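Local coordinates for carbamate kinase (Mycoplasma penetrans, PDB 4AXS), which probably catalyses the reversible transfer of a phosphoryl group between carbamoyl phosphate and ADP, as a carbamate kinase of the amino acid kinase family, at residues 289-292 with 293-296; 278-282 with 283-287. All blocks are in the same frame, centred on the assembly; numbering follows the deposited sequence.

Contact 1: 289-292 with 293-296; sequences GSML and PKIK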
# COMPACT_ATOMS: atom_id res chain seq x y z
N GLY A 289 -11.75 1.00 -25.17
CA GLY A 289 -11.01 0.30 -24.14
C GLY A 289 -9.50 0.45 -24.28
O GLY A 289 -8.85 1.07 -23.43
N SER A 290 -8.95 -0.11 -25.35
CA SER A 290 -7.50 -0.08 -25.56
C SER A 290 -6.99 1.34 -25.69
O SER A 290 -6.23 1.82 -24.86
CB SER A 290 -7.11 -0.90 -26.79
OG SER A 290 -5.71 -0.87 -27.01
N MET A 291 -7.41 2.03 -26.75
CA MET A 291 -6.87 3.34 -27.05
C MET A 291 -7.81 4.49 -26.66
O MET A 291 -7.36 5.55 -26.21
CB MET A 291 -6.51 3.43 -28.53
CG MET A 291 -5.71 4.67 -28.89
SD MET A 291 -4.05 4.64 -28.19
CE MET A 291 -3.41 3.13 -28.90
N LEU A 292 -9.11 4.27 -26.81
CA LEU A 292 -10.09 5.33 -26.59
C LEU A 292 -9.92 6.02 -25.25
O LEU A 292 -9.74 7.24 -25.21
CB LEU A 292 -11.52 4.79 -26.76
CG LEU A 292 -12.63 5.81 -27.01
CD1 LEU A 292 -12.22 6.84 -28.09
CD2 LEU A 292 -13.94 5.12 -27.38
N PRO A 293 -9.97 5.25 -24.14
CA PRO A 293 -9.83 5.80 -22.79
C PRO A 293 -8.52 6.55 -22.60
O PRO A 293 -8.52 7.57 -21.90
CB PRO A 293 -9.83 4.55 -21.90
CG PRO A 293 -10.59 3.55 -22.67
CD PRO A 293 -10.21 3.80 -24.11
N LYS A 294 -7.43 6.07 -23.21
CA LYS A 294 -6.13 6.73 -23.10
C LYS A 294 -6.15 8.06 -23.82
O LYS A 294 -5.64 9.07 -23.34
CB LYS A 294 -5.02 5.85 -23.67
CG LYS A 294 -5.10 4.39 -23.30
CD LYS A 294 -4.00 3.60 -23.99
CE LYS A 294 -3.35 2.62 -23.01
NZ LYS A 294 -4.38 1.77 -22.34
N ILE A 295 -6.76 8.05 -25.00
CA ILE A 295 -6.93 9.25 -25.79
C ILE A 295 -7.75 10.26 -25.01
O ILE A 295 -7.32 11.40 -24.78
CB ILE A 295 -7.66 8.93 -27.10
CG1 ILE A 295 -6.77 8.07 -28.00
CG2 ILE A 295 -8.11 10.21 -27.80
CD1 ILE A 295 -5.40 8.66 -28.25
N LYS A 296 -8.94 9.84 -24.60
CA LYS A 296 -9.85 10.71 -23.88
C LYS A 296 -9.20 11.29 -22.63
O LYS A 296 -9.22 12.51 -22.40
CB LYS A 296 -11.12 9.95 -23.53
CG LYS A 296 -12.01 9.64 -24.72
CD LYS A 296 -13.10 8.63 -24.36
CE LYS A 296 -14.44 8.96 -25.02
NZ LYS A 296 -15.48 7.94 -24.70
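Pro293 opens its segment by laying its ring against the backbone of Gly289. CG of Pro293 comes within 3.1 Å of Gly289 O and 3.6 Å of Gly289 CA, so this corner of the ring packs on the backbone of Gly289, where the loop leads into the helix. The backbone of Gly289 has positive phi where the loop turns toward Pro293.

Lys294 doubles back over the incoming loop. Its chain runs straight as far as CD and then bends at chi3 and chi4, which curls the aliphatic part round Ser290 O and brings the ammonium group onto the same oxygen. The hydrogen bond from Lys294 NZ to Ser290 O is 3.1 Å long and lies in the carbonyl plane. Beyond it, Asp233 and a bound sulfate each make a long, weak ion pair with NZ.

Ile295 gives its N-H to Met291 O over an N...O distance of 2.8 Å. The N-H...O angle of this bond is 167°. The side chains of this i to i+4 pair touch as well: Met291 CG rests 3.7 Å from Ile295 CG1. With CG of Met291 anti to its own N (chi1 -170°), the thioether chain starts out beside the carbonyl that receives this bond.

Lys296 repeats the helical bond, its N reaching Leu292 O at 2.8 Å. At 177° this N-H...O bond is almost straight. Alongside it, Lys296 CD lies 3.9 Å from Leu292 CG. The pattern is that of a first helical turn, with Met291 and Leu292 supplying the earliest carbonyl acceptors. In the fold, Ile295 and Lys294 face Ile312 of strand 309-313, while Ile295 meets Leu277 and Leu292 meets Ile281, both on helix 274-282.

Contact 2: 278-282 with 283-287; sequences NNFIN and QDQFA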
# COMPACT_ATOMS: atom_id res chain seq x y z
N ASN A 278 -11.50 14.65 -31.48
CA ASN A 278 -12.96 14.58 -31.43
C ASN A 278 -13.62 14.03 -32.70
O ASN A 278 -14.54 13.21 -32.62
CB ASN A 278 -13.55 15.93 -30.98
CG ASN A 278 -13.42 16.14 -29.47
OD1 ASN A 278 -12.92 17.17 -29.01
ND2 ASN A 278 -13.84 15.14 -28.70
N ASN A 279 -13.14 14.45 -33.86
CA ASN A 279 -13.60 13.87 -35.12
C ASN A 279 -13.17 12.42 -35.25
O ASN A 279 -14.00 11.54 -35.52
CB ASN A 279 -13.09 14.69 -36.30
CG ASN A 279 -13.59 16.11 -36.26
OD1 ASN A 279 -14.76 16.35 -35.97
ND2 ASN A 279 -12.70 17.07 -36.54
N PHE A 280 -11.88 12.16 -35.05
CA PHE A 280 -11.39 10.79 -35.10
C PHE A 280 -12.26 9.88 -34.23
O PHE A 280 -12.57 8.74 -34.61
CB PHE A 280 -9.93 10.73 -34.63
CG PHE A 280 -8.95 11.28 -35.63
CD1 PHE A 280 -9.16 11.10 -37.00
CD2 PHE A 280 -7.81 11.95 -35.20
CE1 PHE A 280 -8.24 11.60 -37.95
CE2 PHE A 280 -6.89 12.45 -36.13
CZ PHE A 280 -7.11 12.28 -37.51
N ILE A 281 -12.65 10.39 -33.07
CA ILE A 281 -13.49 9.65 -32.13
C ILE A 281 -14.90 9.47 -32.67
O ILE A 281 -15.53 8.42 -32.49
CB ILE A 281 -13.54 10.37 -30.76
CG1 ILE A 281 -12.18 10.33 -30.08
CG2 ILE A 281 -14.63 9.78 -29.87
CD1 ILE A 281 -12.07 11.23 -28.88
N ASN A 282 -15.41 10.50 -33.34
CA ASN A 282 -16.71 10.41 -34.01
C ASN A 282 -16.76 9.25 -34.98
O ASN A 282 -17.79 8.56 -35.11
CB ASN A 282 -17.02 11.71 -34.76
CG ASN A 282 -17.40 12.85 -33.83
OD1 ASN A 282 -17.39 12.70 -32.60
ND2 ASN A 282 -17.74 14.01 -34.42
N GLN A 283 -15.66 9.02 -35.68
CA GLN A 283 -15.64 7.98 -36.70
C GLN A 283 -15.03 6.71 -36.18
O GLN A 283 -14.57 5.88 -36.96
CB GLN A 283 -14.92 8.44 -37.97
CG GLN A 283 -13.44 8.71 -37.79
CD GLN A 283 -12.95 9.77 -38.76
OE1 GLN A 283 -13.74 10.56 -39.26
NE2 GLN A 283 -11.66 9.80 -39.02
N ASP A 284 -15.03 6.56 -34.86
CA ASP A 284 -14.63 5.32 -34.22
C ASP A 284 -13.22 4.89 -34.61
O ASP A 284 -12.96 3.71 -34.84
CB ASP A 284 -15.62 4.21 -34.55
CG ASP A 284 -16.88 4.29 -33.71
OD1 ASP A 284 -16.83 3.87 -32.52
OD2 ASP A 284 -17.91 4.76 -34.23
N GLN A 285 -12.32 5.86 -34.68
CA GLN A 285 -10.94 5.56 -35.01
C GLN A 285 -10.28 4.63 -33.99
O GLN A 285 -9.32 3.95 -34.32
CB GLN A 285 -10.12 6.84 -35.14
CG GLN A 285 -10.33 7.56 -36.47
CD GLN A 285 -10.05 6.67 -37.68
OE1 GLN A 285 -9.40 5.63 -37.57
NE2 GLN A 285 -10.52 7.09 -38.85
N PHE A 286 -10.82 4.57 -32.76
CA PHE A 286 -10.08 3.97 -31.65
C PHE A 286 -10.75 2.80 -30.91
O PHE A 286 -11.94 2.81 -30.62
CB PHE A 286 -9.68 5.06 -30.65
CG PHE A 286 -8.97 6.22 -31.27
CD1 PHE A 286 -7.83 6.02 -32.01
CD2 PHE A 286 -9.43 7.51 -31.10
CE1 PHE A 286 -7.16 7.08 -32.58
CE2 PHE A 286 -8.77 8.58 -31.68
CZ PHE A 286 -7.64 8.37 -32.42
N ALA A 287 -9.93 1.81 -30.59
CA ALA A 287 -10.42 0.65 -29.85
C ALA A 287 -11.04 1.10 -28.53
O ALA A 287 -10.38 1.66 -27.66
CB ALA A 287 -9.29 -0.34 -29.63
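The Phe286 ring carries Gln285 CB over the centre of one face, 3.8 Å above the plane, while at its edge, near the plane, stands Ile281 CG1, 4.1 Å from Phe286 CD2. Phe280 CB approaches Phe286 CE2 obliquely, at 3.8 Å. The side chains of Ile281 and Phe286 cross at about a right angle. At the edge of the Phe280 ring lies the amide end of Gln283, whose plane is turned 63° from the ring; the two side chains run alongside each other in the same direction. Gln285 CG also packs on Phe280, 3.7 Å from its CB. Bent at chi2, Gln285 crosses Phe280 with its amide plane nearly perpendicular to the ring, and its OE1 accepts a hydrogen bond from Asp260 N.

The backbone bonds show how the helix stops. Gln283 N still makes a helical bond to Asn279 O at 3.0 Å, and a weak one to Phe280 O. Two further bonds then reach back: Gln285 N to Phe280 O, 2.9 Å with an N-H...O angle of 159°, and Asp284 N to Ile281 O, 3.1 Å, where the donor sits above the carbonyl plane. Phe280 O is thus gripped chiefly by Gln285 N.

Asp284 has positive phi (56°), which turns the chain out of the helix and swings Gln285 and Phe286 back beside Phe280. Val259 of strand 258-259 touches Phe280, Gln285 and Phe286. The bonding pattern and the positive phi together identify a Schellman motif, with Asp284 as its C-prime residue, closing helix 274-282.

Followed from the N terminus, the chain reaches contact 2 first, where helix 274-282 ends and the Schellman turn leads the chain out of the helix; contact 1 comes next, where helix 292-302 begins. The two are in series, neither nested nor crossing, and their centres lie 10 Å apart. Together they bracket the connection between the consecutive helices. They also touch directly: Leu292 N lies 3.0 Å from Ala287 O, a probable hydrogen bond, and Leu292 CD1 packs 4.0 Å from Ile281 CG1. Met291 CG meets Phe286 CD1 at the same distance. The end of one helix, the linking loop and the start of the next are therefore packed together.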